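Local coordinates for arginase 1, mitochondrial (Arabidopsis thaliana, PDB 6VSU), which hydrolyses L-arginine to urea and L-ornithine with two manganese ions per subunit, and also converts agmatine to putrescine and urea, at residues R26-G31 / M126-L131; G155-I160 / E239-V244; N234-E239 / N280-V285; L269-V274 / A308-R313. One frame throughout, in Å; residues are numbered along the deposited sequence.

Interaction 1. Residues R26-G31 / M126-L131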
loop_
_atom_site.group_PDB
_atom_site.type_symbol
_atom_site.label_atom_id
_atom_site.label_comp_id
_atom_site.label_asym_id
_atom_site.label_seq_id
_atom_site.Cartn_x
_atom_site.Cartn_y
_atom_site.Cartn_z
ATOM N N ARG E 26 -28.894 -16.944 20.474
ATOM C CA ARG E 26 -27.566 -16.405 20.873
ATOM C C ARG E 26 -27.747 -15.382 22.003
ATOM O O ARG E 26 -27.010 -15.465 22.988
ATOM C CB ARG E 26 -26.822 -15.834 19.661
ATOM C CG ARG E 26 -26.558 -16.848 18.557
ATOM C CD ARG E 26 -25.421 -16.491 17.620
ATOM N NE ARG E 26 -25.623 -15.247 16.896
ATOM C CZ ARG E 26 -25.697 -15.135 15.578
ATOM N NH1 ARG E 26 -25.568 -16.197 14.809
ATOM N NH2 ARG E 26 -25.890 -13.955 15.028
ATOM N N ALA E 27 -28.750 -14.511 21.882
ATOM C CA ALA E 27 -29.064 -13.470 22.881
ATOM C C ALA E 27 -29.459 -14.148 24.195
ATOM O O ALA E 27 -29.037 -13.682 25.265
ATOM C CB ALA E 27 -30.121 -12.522 22.386
ATOM N N LYS E 28 -30.190 -15.236 24.138
ATOM C CA LYS E 28 -30.659 -15.916 25.369
ATOM C C LYS E 28 -29.450 -16.410 26.188
ATOM O O LYS E 28 -29.434 -16.199 27.380
ATOM C CB LYS E 28 -31.623 -17.050 25.023
ATOM C CG LYS E 28 -31.992 -17.934 26.215
ATOM C CD LYS E 28 -33.343 -18.602 26.093
ATOM C CE LYS E 28 -33.437 -19.994 26.672
ATOM N NZ LYS E 28 -32.807 -20.143 28.002
ATOM N N LEU E 29 -28.446 -17.016 25.565
ATOM C CA LEU E 29 -27.207 -17.472 26.264
ATOM C C LEU E 29 -26.466 -16.276 26.877
ATOM O O LEU E 29 -25.902 -16.427 27.974
ATOM C CB LEU E 29 -26.310 -18.199 25.258
ATOM C CG LEU E 29 -26.912 -19.457 24.635
ATOM C CD1 LEU E 29 -25.850 -20.255 23.912
ATOM C CD2 LEU E 29 -27.543 -20.323 25.701
ATOM N N LYS E 30 -26.436 -15.130 26.172
ATOM C CA LYS E 30 -25.664 -13.963 26.637
ATOM C C LYS E 30 -26.385 -13.361 27.844
ATOM O O LYS E 30 -25.673 -13.072 28.833
ATOM C CB LYS E 30 -25.393 -12.997 25.495
ATOM C CG LYS E 30 -24.463 -13.491 24.392
ATOM C CD LYS E 30 -23.331 -14.373 24.801
ATOM C CE LYS E 30 -22.575 -14.832 23.572
ATOM N NZ LYS E 30 -21.276 -15.435 23.923
ATOM N N GLY E 31 -27.728 -13.272 27.808
ATOM C CA GLY E 31 -28.520 -12.748 28.918
ATOM C C GLY E 31 -28.349 -13.630 30.132
ATOM O O GLY E 31 -28.211 -13.096 31.214
ATOM N N MET E 126 -32.776 -6.492 23.423
ATOM C CA MET E 126 -33.324 -5.629 24.494
ATOM C C MET E 126 -34.206 -6.460 25.425
ATOM O O MET E 126 -34.202 -6.146 26.639
ATOM C CB MET E 126 -34.123 -4.449 23.938
ATOM C CG MET E 126 -33.230 -3.501 23.128
ATOM S SD MET E 126 -34.183 -2.128 22.430
ATOM C CE MET E 126 -34.556 -1.253 23.948
ATOM N N GLU E 127 -34.849 -7.485 24.857
ATOM C CA GLU E 127 -35.746 -8.451 25.543
ATOM C C GLU E 127 -34.954 -9.276 26.561
ATOM O O GLU E 127 -35.584 -9.808 27.474
ATOM C CB GLU E 127 -36.543 -9.282 24.536
ATOM C CG GLU E 127 -37.778 -8.555 24.040
ATOM C CD GLU E 127 -38.409 -9.031 22.743
ATOM O OE1 GLU E 127 -38.054 -10.119 22.266
ATOM O OE2 GLU E 127 -39.260 -8.302 22.217
ATOM N N GLU E 128 -33.650 -9.462 26.345
ATOM C CA GLU E 128 -32.840 -10.187 27.343
ATOM C C GLU E 128 -32.228 -9.179 28.304
ATOM O O GLU E 128 -31.201 -8.605 28.032
ATOM C CB GLU E 128 -31.796 -11.057 26.647
ATOM C CG GLU E 128 -32.449 -12.177 25.871
ATOM C CD GLU E 128 -32.944 -13.310 26.747
ATOM O OE1 GLU E 128 -32.507 -13.441 27.927
ATOM O OE2 GLU E 128 -33.712 -14.092 26.226
ATOM N N GLU E 129 -32.865 -9.041 29.467
ATOM C CA GLU E 129 -32.417 -8.139 30.557
ATOM C C GLU E 129 -31.073 -8.647 31.089
ATOM O O GLU E 129 -30.962 -9.848 31.316
ATOM C CB GLU E 129 -33.462 -8.192 31.670
ATOM C CG GLU E 129 -33.458 -6.983 32.575
ATOM C CD GLU E 129 -34.217 -5.790 32.025
ATOM O OE1 GLU E 129 -35.382 -5.968 31.617
ATOM O OE2 GLU E 129 -33.638 -4.689 32.011
ATOM N N PRO E 130 -30.065 -7.793 31.371
ATOM C CA PRO E 130 -30.102 -6.362 31.089
ATOM C C PRO E 130 -29.285 -5.874 29.891
ATOM O O PRO E 130 -28.592 -4.834 29.992
ATOM C CB PRO E 130 -29.433 -5.825 32.361
ATOM C CG PRO E 130 -28.289 -6.797 32.527
ATOM C CD PRO E 130 -28.839 -8.145 32.090
ATOM N N LEU E 131 -29.362 -6.594 28.788
ATOM C CA LEU E 131 -28.570 -6.244 27.617
ATOM C C LEU E 131 -29.126 -4.938 27.029
ATOM O O LEU E 131 -30.353 -4.768 26.954
ATOM C CB LEU E 131 -28.618 -7.366 26.578
ATOM C CG LEU E 131 -28.203 -8.762 27.017
ATOM C CD1 LEU E 131 -28.245 -9.693 25.810
ATOM C CD2 LEU E 131 -26.855 -8.841 27.703
#
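Glu-128 and Leu-131 make the van der Waals part of this contact, laying their side chains along one flank of the helical turn Ala-27 to Gly-31. The glutamate runs over the backbone: its CG lies 3.8 Å from Ala-27 O and its CD 3.7 Å from Lys-28 CA. A bend at chi2 (-76°) brings OE2 to 3.8 Å from Lys-28 CB. Leu-131 enters beside it, CD1 standing 4.1 Å from both Ala-27 O and Gly-31 N. Gly-31 leaves room here, since a CB on it would run into Glu-128 OE1. The helix is the long N-terminal one, 7-37, which packs here on the loop, with a cis peptide before Pro-130, that leads from helix 111-126 into strand 131-136 of the arginase alpha/beta fold. The charged groups are paired beyond the two segments. Glu-128 OE1 forms a salt bridge with Arg-35, one turn beyond Gly-31 on the same helix, Lys-28 turns to Glu-32, its NZ 6.4 Å from Glu-128 OE2, and Lys-30 reaches Asp-106 of a second subunit. Cut back to an alanine, Glu-128 would no longer offer Arg-35 a carboxylate, and the Ala-27 and Lys-28 backbone would probably lose its cover.

Interaction 2. Residues G155-I160 / E239-V244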
loop_
_atom_site.group_PDB
_atom_site.type_symbol
_atom_site.label_atom_id
_atom_site.label_comp_id
_atom_site.label_asym_id
_atom_site.label_seq_id
_atom_site.Cartn_x
_atom_site.Cartn_y
_atom_site.Cartn_z
ATOM N N GLY E 155 -40.902 2.706 24.630
ATOM C CA GLY E 155 -42.238 3.298 24.739
ATOM C C GLY E 155 -42.148 4.823 24.789
ATOM O O GLY E 155 -43.010 5.449 25.387
ATOM N N GLY E 156 -41.194 5.425 24.086
ATOM C CA GLY E 156 -41.129 6.884 24.019
ATOM C C GLY E 156 -39.883 7.382 23.317
ATOM O O GLY E 156 -39.089 6.606 22.819
ATOM N N PRO E 157 -39.747 8.713 23.211
ATOM C CA PRO E 157 -38.624 9.300 22.498
ATOM C C PRO E 157 -37.304 9.193 23.269
ATOM O O PRO E 157 -37.282 9.091 24.501
ATOM C CB PRO E 157 -39.097 10.756 22.260
ATOM C CG PRO E 157 -40.056 11.045 23.388
ATOM C CD PRO E 157 -40.735 9.719 23.656
ATOM N N VAL E 158 -36.222 9.215 22.497
ATOM C CA VAL E 158 -34.834 9.358 23.020
ATOM C C VAL E 158 -34.244 10.668 22.533
ATOM O O VAL E 158 -34.761 11.182 21.533
ATOM C CB VAL E 158 -33.925 8.175 22.680
ATOM C CG1 VAL E 158 -34.449 6.929 23.375
ATOM C CG2 VAL E 158 -33.791 7.939 21.194
ATOM N N ASP E 159 -33.252 11.190 23.262
ATOM C CA ASP E 159 -32.318 12.185 22.701
ATOM C C ASP E 159 -31.228 11.420 21.901
ATOM O O ASP E 159 -30.844 10.305 22.288
ATOM C CB ASP E 159 -31.730 13.064 23.791
ATOM C CG ASP E 159 -32.662 14.117 24.311
ATOM O OD1 ASP E 159 -33.715 14.362 23.691
ATOM O OD2 ASP E 159 -32.308 14.715 25.345
ATOM N N ILE E 160 -30.803 11.975 20.781
ATOM C CA ILE E 160 -29.796 11.344 19.902
ATOM C C ILE E 160 -28.607 12.283 19.764
ATOM O O ILE E 160 -28.799 13.478 19.446
ATOM C CB ILE E 160 -30.428 10.976 18.545
ATOM C CG1 ILE E 160 -31.602 10.020 18.674
ATOM C CG2 ILE E 160 -29.396 10.423 17.583
ATOM C CD1 ILE E 160 -32.241 9.695 17.333
ATOM N N GLU E 239 -32.442 13.664 29.922
ATOM C CA GLU E 239 -33.278 14.022 31.114
ATOM C C GLU E 239 -34.756 14.154 30.684
ATOM O O GLU E 239 -35.042 14.898 29.750
ATOM C CB GLU E 239 -32.796 15.304 31.786
ATOM C CG GLU E 239 -33.427 15.573 33.130
ATOM C CD GLU E 239 -33.167 16.959 33.726
ATOM O OE1 GLU E 239 -33.321 17.121 34.919
ATOM O OE2 GLU E 239 -32.864 17.903 32.983
ATOM N N GLY E 240 -35.616 13.345 31.332
ATOM C CA GLY E 240 -37.072 13.315 31.199
ATOM C C GLY E 240 -37.577 12.390 30.108
ATOM O O GLY E 240 -38.769 12.320 29.987
ATOM N N VAL E 241 -36.732 11.864 29.232
ATOM C CA VAL E 241 -37.159 10.870 28.195
ATOM C C VAL E 241 -36.498 9.502 28.498
ATOM O O VAL E 241 -35.914 9.333 29.585
ATOM C CB VAL E 241 -36.924 11.379 26.762
ATOM C CG1 VAL E 241 -37.863 12.533 26.423
ATOM C CG2 VAL E 241 -35.501 11.808 26.510
ATOM N N LYS E 242 -36.598 8.535 27.581
ATOM C CA LYS E 242 -36.267 7.097 27.878
ATOM C C LYS E 242 -34.754 6.918 27.906
ATOM O O LYS E 242 -34.241 6.006 28.594
ATOM C CB LYS E 242 -36.951 6.189 26.851
ATOM C CG LYS E 242 -38.464 6.287 26.883
ATOM C CD LYS E 242 -39.023 6.016 28.250
ATOM C CE LYS E 242 -40.532 6.052 28.194
ATOM N NZ LYS E 242 -41.103 5.778 29.529
ATOM N N GLY E 243 -34.036 7.882 27.385
ATOM C CA GLY E 243 -32.575 7.864 27.494
ATOM C C GLY E 243 -31.952 8.416 26.246
ATOM O O GLY E 243 -32.592 9.256 25.617
ATOM N N VAL E 244 -30.690 8.051 26.007
ATOM C CA VAL E 244 -29.890 8.656 24.924
ATOM C C VAL E 244 -29.390 7.575 23.977
ATOM O O VAL E 244 -28.903 6.513 24.451
ATOM C CB VAL E 244 -28.746 9.455 25.514
ATOM C CG1 VAL E 244 -27.945 10.054 24.379
ATOM C CG2 VAL E 244 -29.204 10.490 26.537
#
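Two neighbouring strands of the parallel arginase sheet begin here, with Asp-159 and Val-244 paired in a parallel bridge. Asp-159 N donates to Gly-243 O (3.1 Å) in the carbonyl plane, while Val-244 CA sends a CA-H...O contact to Asp-159 O. Ahead of the bridge, Lys-242 N gives Pro-157 O a nearly straight bond of 3.2 Å (170° at the hydrogen). The same carbonyl oxygen packs tightly on Val-241, whose CB comes to 3.2 Å. With chi1 at -69°, Val-241 sends its two methyls different ways: CG1 meets Pro-157 CG at 4.0 Å, the side chains crossing at about a right angle, and CG2 faces Asp-159 N at the same distance. With an alanine here, Pro-157 CG and Asp-159 N are likely to lose the methyls that pack on them. Lys-242 bends at chi2, carrying CE to 3.8 Å from Gly-155 O. Gly-155 is the C-prime residue of the Schellman motif that ends helix 143-154, and Leu-154 of that helix touches Lys-242. Beyond strand 158-163 lies strand 193-201, whose Arg-194 forms a salt bridge with Asp-159 OD2, an oxygen that also accepts from Gly-238 N.

Interaction 3. Residues N234-E239 / N280-V285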
loop_
_atom_site.group_PDB
_atom_site.type_symbol
_atom_site.label_atom_id
_atom_site.label_comp_id
_atom_site.label_asym_id
_atom_site.label_seq_id
_atom_site.Cartn_x
_atom_site.Cartn_y
_atom_site.Cartn_z
ATOM N N ASN E 234 -19.172 19.044 27.296
ATOM C CA ASN E 234 -19.953 19.052 28.553
ATOM C C ASN E 234 -21.434 18.847 28.256
ATOM O O ASN E 234 -22.247 19.514 28.875
ATOM C CB ASN E 234 -19.711 20.369 29.266
ATOM C CG ASN E 234 -19.077 20.138 30.611
ATOM O OD1 ASN E 234 -19.810 19.787 31.575
ATOM N ND2 ASN E 234 -17.747 20.295 30.657
ATOM N N LEU E 235 -21.768 17.951 27.326
ATOM C CA LEU E 235 -23.189 17.656 26.961
ATOM C C LEU E 235 -23.929 16.960 28.113
ATOM O O LEU E 235 -23.322 16.139 28.814
ATOM C CB LEU E 235 -23.232 16.820 25.689
ATOM C CG LEU E 235 -22.818 17.611 24.459
ATOM C CD1 LEU E 235 -22.675 16.729 23.253
ATOM C CD2 LEU E 235 -23.818 18.724 24.181
ATOM N N LYS E 236 -25.212 17.274 28.253
ATOM C CA LYS E 236 -26.192 16.584 29.110
ATOM C C LYS E 236 -27.408 16.275 28.239
ATOM O O LYS E 236 -28.002 17.251 27.747
ATOM C CB LYS E 236 -26.570 17.436 30.310
ATOM C CG LYS E 236 -25.370 17.825 31.164
ATOM C CD LYS E 236 -25.567 18.966 32.200
ATOM C CE LYS E 236 -24.395 19.954 32.282
ATOM N NZ LYS E 236 -24.108 20.690 31.000
ATOM N N LEU E 237 -27.765 14.988 28.085
ATOM C CA LEU E 237 -28.883 14.541 27.214
ATOM C C LEU E 237 -29.774 13.518 27.920
ATOM O O LEU E 237 -29.353 12.967 28.906
ATOM C CB LEU E 237 -28.320 13.997 25.891
ATOM C CG LEU E 237 -27.560 15.017 25.045
ATOM C CD1 LEU E 237 -26.959 14.337 23.844
ATOM C CD2 LEU E 237 -28.462 16.167 24.577
ATOM N N GLY E 238 -31.010 13.394 27.441
ATOM C CA GLY E 238 -31.980 12.358 27.847
ATOM C C GLY E 238 -32.766 12.654 29.113
ATOM O O GLY E 238 -33.687 11.916 29.327
ATOM N N GLU E 239 -32.442 13.664 29.922
ATOM C CA GLU E 239 -33.278 14.022 31.114
ATOM C C GLU E 239 -34.756 14.154 30.684
ATOM O O GLU E 239 -35.042 14.898 29.750
ATOM C CB GLU E 239 -32.796 15.304 31.786
ATOM C CG GLU E 239 -33.427 15.573 33.130
ATOM C CD GLU E 239 -33.167 16.959 33.726
ATOM O OE1 GLU E 239 -33.321 17.121 34.919
ATOM O OE2 GLU E 239 -32.864 17.903 32.983
ATOM N N ASN E 280 -17.397 12.817 28.629
ATOM C CA ASN E 280 -17.945 13.901 29.497
ATOM C C ASN E 280 -19.453 13.981 29.345
ATOM O O ASN E 280 -20.047 14.693 30.123
ATOM C CB ASN E 280 -17.229 15.213 29.187
ATOM C CG ASN E 280 -15.812 15.145 29.704
ATOM O OD1 ASN E 280 -15.624 14.952 30.889
ATOM N ND2 ASN E 280 -14.820 15.226 28.844
ATOM N N LEU E 281 -20.028 13.294 28.358
ATOM C CA LEU E 281 -21.482 13.287 28.153
ATOM C C LEU E 281 -22.170 12.721 29.391
ATOM O O LEU E 281 -21.809 11.650 29.829
ATOM C CB LEU E 281 -21.833 12.499 26.902
ATOM C CG LEU E 281 -23.304 12.155 26.683
ATOM C CD1 LEU E 281 -24.086 13.430 26.486
ATOM C CD2 LEU E 281 -23.486 11.267 25.466
ATOM N N GLN E 282 -23.111 13.450 29.961
ATOM C CA GLN E 282 -23.973 12.875 31.009
ATOM C C GLN E 282 -25.192 12.348 30.276
ATOM O O GLN E 282 -25.901 13.137 29.626
ATOM C CB GLN E 282 -24.370 13.857 32.106
ATOM C CG GLN E 282 -23.207 14.465 32.868
ATOM C CD GLN E 282 -23.654 15.611 33.780
ATOM O OE1 GLN E 282 -24.733 15.579 34.448
ATOM N NE2 GLN E 282 -22.838 16.668 33.755
ATOM N N ALA E 283 -25.423 11.060 30.386
ATOM C CA ALA E 283 -26.474 10.366 29.627
ATOM C C ALA E 283 -26.746 8.987 30.199
ATOM O O ALA E 283 -25.833 8.338 30.567
ATOM C CB ALA E 283 -26.087 10.254 28.185
ATOM N N ASP E 284 -28.002 8.574 30.192
ATOM C CA ASP E 284 -28.372 7.163 30.362
ATOM C C ASP E 284 -28.452 6.597 28.956
ATOM O O ASP E 284 -29.473 6.804 28.281
ATOM C CB ASP E 284 -29.649 7.074 31.186
ATOM C CG ASP E 284 -30.183 5.679 31.267
ATOM O OD1 ASP E 284 -29.432 4.717 30.877
ATOM O OD2 ASP E 284 -31.345 5.565 31.735
ATOM N N VAL E 285 -27.385 5.966 28.502
ATOM C CA VAL E 285 -27.262 5.551 27.076
ATOM C C VAL E 285 -27.983 4.230 26.923
ATOM O O VAL E 285 -27.661 3.279 27.638
ATOM C CB VAL E 285 -25.795 5.458 26.624
ATOM C CG1 VAL E 285 -25.690 5.022 25.159
ATOM C CG2 VAL E 285 -25.073 6.786 26.831
HETATM O O HOH W 1 -21.560 16.975 30.894
HETATM O O HOH W 2 -30.082 10.616 30.156
#
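Lys-236 and Gln-282 lie side by side and point the same way, the lysine methylenes running along the glutamine amide with Lys-236 CG 3.8 Å from Gln-282 NE2. Lys-236 then curls at chi3 and chi4, so its NZ turns back onto its own segment and donates to Asn-234 O at 3.1 Å. The leucines meet differently. Leu-281, its CG placed opposite the backbone N (chi1 168°), presents the single methyl CD1 to two partners: it rests 3.6 Å from Leu-235 CB and 4.0 Å from Leu-237 CD1, the last pair of side chains crossing at about a right angle. Between the two segments the backbones are joined in a single bridge, Lys-236 with Gln-282. Gln-282 N donates to Leu-235 O (2.9 Å), tilted 24° from the carbonyl plane, and Leu-237 N donates to Gln-282 O at 3.0 Å. Beyond Leu-237 a water takes over, giving a proton to Leu-237 O and accepting from Asp-284 N. The loops that precede strands 244-249 and 285-291 are thus tied by both backbone polar groups of Gln-282, with leucines buried between them and strands 193-201 and 244-249, while the long polar side chains stay exposed to solvent.

Interaction 4. Residues L269-V274 / A308-R313; sequences LSFRDV and AAKLVR
The ring of Phe-271 reaches across to helix 303-319 and meets Leu-311 N at its edge, in the ring plane, with CZ 4.0 Å from that nitrogen. Two more neighbours approach the ring obliquely. Leu-311 CG lies 3.7 Å from CE1 of Phe-271, the two side chains sliding past each other in opposite directions, and Lys-310 CB lies 3.8 Å from CZ of the phenylalanine. The lysine is fully extended, and its CG and CD follow the ring past CE2. Phe-271 gets there because its CG stands opposite the backbone N (chi1 -166°). Beside it, Val-274 CG1 touches Leu-311 CD2 at 3.8 Å, the two side chains crossing at about a right angle. The other flat group, the Arg-272 guanidinium, lies obliquely to the lysine end, NH2 4.5 Å from Lys-310 NZ. Both cations share Glu-82 OE2 as a salt-bridge partner, and a third subunit adds Glu-265 for the lysine and the Gly-267 carbonyl for the arginine, so the two carboxylates probably offset the closeness of the cations. Ser-270 and Asp-273 start helix 271-280 with a capping box: Asp-273 N donates to Ser-270 OG, and Ser-270 N donates to Asp-273 OD2 from above the carboxylate plane. This is buried helix-helix packing of an alpha/beta fold, joining the crossover helix between parallel strands 244-249 and 285-291 to the C-terminal helix, at a subunit interface of the hexamer.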
loop_
_atom_site.group_PDB
_atom_site.type_symbol
_atom_site.label_atom_id
_atom_site.label_comp_id
_atom_site.label_asym_id
_atom_site.label_seq_id
_atom_site.Cartn_x
_atom_site.Cartn_y
_atom_site.Cartn_z
ATOM N N LEU E 269 -12.862 15.827 13.339
ATOM C CA LEU E 269 -12.508 15.710 14.758
ATOM C C LEU E 269 -11.272 14.796 14.884
ATOM O O LEU E 269 -11.107 13.857 14.108
ATOM C CB LEU E 269 -13.723 15.156 15.528
ATOM C CG LEU E 269 -14.981 16.036 15.584
ATOM C CD1 LEU E 269 -16.210 15.233 15.965
ATOM C CD2 LEU E 269 -14.829 17.154 16.572
ATOM N N SER E 270 -10.488 14.997 15.921
ATOM C CA SER E 270 -9.438 14.030 16.308
ATOM C C SER E 270 -10.114 12.920 17.098
ATOM O O SER E 270 -11.266 13.064 17.481
ATOM C CB SER E 270 -8.283 14.693 17.103
ATOM O OG SER E 270 -8.718 14.940 18.424
ATOM N N PHE E 271 -9.432 11.804 17.276
ATOM C CA PHE E 271 -9.987 10.675 18.038
ATOM C C PHE E 271 -10.162 11.175 19.454
ATOM O O PHE E 271 -11.135 10.772 20.096
ATOM C CB PHE E 271 -9.075 9.444 18.006
ATOM C CG PHE E 271 -9.794 8.220 18.480
ATOM C CD1 PHE E 271 -10.596 7.477 17.630
ATOM C CD2 PHE E 271 -9.726 7.842 19.794
ATOM C CE1 PHE E 271 -11.326 6.391 18.103
ATOM C CE2 PHE E 271 -10.494 6.778 20.281
ATOM C CZ PHE E 271 -11.277 6.037 19.429
ATOM N N ARG E 272 -9.155 11.854 19.967
ATOM C CA ARG E 272 -9.204 12.417 21.337
ATOM C C ARG E 272 -10.393 13.392 21.463
ATOM O O ARG E 272 -11.005 13.388 22.547
ATOM C CB ARG E 272 -7.888 13.035 21.739
ATOM C CG ARG E 272 -7.834 13.465 23.200
ATOM C CD ARG E 272 -8.324 12.459 24.259
ATOM N NE ARG E 272 -7.701 11.166 24.024
ATOM C CZ ARG E 272 -7.918 10.029 24.647
ATOM N NH1 ARG E 272 -8.858 9.930 25.575
ATOM N NH2 ARG E 272 -7.207 8.958 24.305
ATOM N N ASP E 273 -10.700 14.206 20.449
ATOM C CA ASP E 273 -11.887 15.097 20.459
ATOM C C ASP E 273 -13.161 14.263 20.682
ATOM O O ASP E 273 -13.976 14.597 21.586
ATOM C CB ASP E 273 -12.046 15.870 19.150
ATOM C CG ASP E 273 -10.996 16.934 18.862
ATOM O OD1 ASP E 273 -10.408 17.466 19.825
ATOM O OD2 ASP E 273 -10.817 17.285 17.653
ATOM N N VAL E 274 -13.327 13.160 19.975
ATOM C CA VAL E 274 -14.541 12.305 20.126
ATOM C C VAL E 274 -14.620 11.722 21.552
ATOM O O VAL E 274 -15.718 11.700 22.157
ATOM C CB VAL E 274 -14.576 11.221 19.041
ATOM C CG1 VAL E 274 -15.656 10.175 19.283
ATOM C CG2 VAL E 274 -14.758 11.866 17.682
ATOM N N ALA E 308 -12.441 2.024 14.920
ATOM C CA ALA E 308 -13.815 1.551 15.118
ATOM C C ALA E 308 -13.898 0.723 16.414
ATOM O O ALA E 308 -14.867 0.921 17.180
ATOM C CB ALA E 308 -14.311 0.761 13.929
ATOM N N ALA E 309 -12.966 -0.195 16.620
ATOM C CA ALA E 309 -12.935 -1.051 17.811
ATOM C C ALA E 309 -12.844 -0.180 19.070
ATOM O O ALA E 309 -13.568 -0.494 20.059
ATOM C CB ALA E 309 -11.820 -2.045 17.717
ATOM N N LYS E 310 -12.015 0.882 19.077
ATOM C CA LYS E 310 -11.832 1.637 20.334
ATOM C C LYS E 310 -13.108 2.465 20.633
ATOM O O LYS E 310 -13.482 2.599 21.830
ATOM C CB LYS E 310 -10.555 2.462 20.320
ATOM C CG LYS E 310 -10.331 3.108 21.676
ATOM C CD LYS E 310 -8.991 3.534 21.986
ATOM C CE LYS E 310 -8.798 4.158 23.353
ATOM N NZ LYS E 310 -7.375 4.547 23.530
ATOM N N LEU E 311 -13.806 2.964 19.602
ATOM C CA LEU E 311 -15.120 3.624 19.781
ATOM C C LEU E 311 -16.087 2.622 20.363
ATOM O O LEU E 311 -16.885 3.026 21.292
ATOM C CB LEU E 311 -15.667 4.142 18.447
ATOM C CG LEU E 311 -14.877 5.290 17.828
ATOM C CD1 LEU E 311 -15.303 5.597 16.414
ATOM C CD2 LEU E 311 -15.029 6.492 18.701
ATOM N N VAL E 312 -16.125 1.406 19.827
ATOM C CA VAL E 312 -17.041 0.372 20.380
ATOM C C VAL E 312 -16.679 0.120 21.855
ATOM O O VAL E 312 -17.577 0.131 22.713
ATOM C CB VAL E 312 -17.078 -0.926 19.555
ATOM C CG1 VAL E 312 -17.807 -2.053 20.281
ATOM C CG2 VAL E 312 -17.723 -0.671 18.202
ATOM N N ARG E 313 -15.404 0.012 22.155
ATOM C CA ARG E 313 -14.991 -0.326 23.532
ATOM C C ARG E 313 -15.395 0.816 24.500
ATOM O O ARG E 313 -15.877 0.505 25.620
ATOM C CB ARG E 313 -13.480 -0.582 23.555
ATOM C CG ARG E 313 -13.004 -1.854 22.857
ATOM C CD ARG E 313 -11.511 -1.787 22.613
ATOM N NE ARG E 313 -10.704 -1.541 23.794
ATOM C CZ ARG E 313 -9.800 -2.339 24.289
ATOM N NH1 ARG E 313 -9.462 -3.470 23.694
ATOM N NH2 ARG E 313 -9.181 -1.973 25.386
#

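Interactions 2 and 3 form one continuous patch, with centres 11 Å apart and Glu-239 in common. Besides the bond from Gly-238 to Asp-159, Val-244 N meets Asp-284 O at 2.9 Å, a probable hydrogen bond, so the entrances to strands 158-163, 244-249 and 285-291 are tied together. Interaction 4 involves the helices before and after strand 285-291, its centre about 17 Å from that of interaction 3. Interaction 1 stands apart, about 21 Å from interaction 2 between centres. Interactions 1 to 3 lie away from the metal and ornithine sites; in interaction 4 the Leu-311 side chain is about 8 Å from that of manganese ligand Asp-249, and the Lys-310 side chain about 11 Å from bound ornithine.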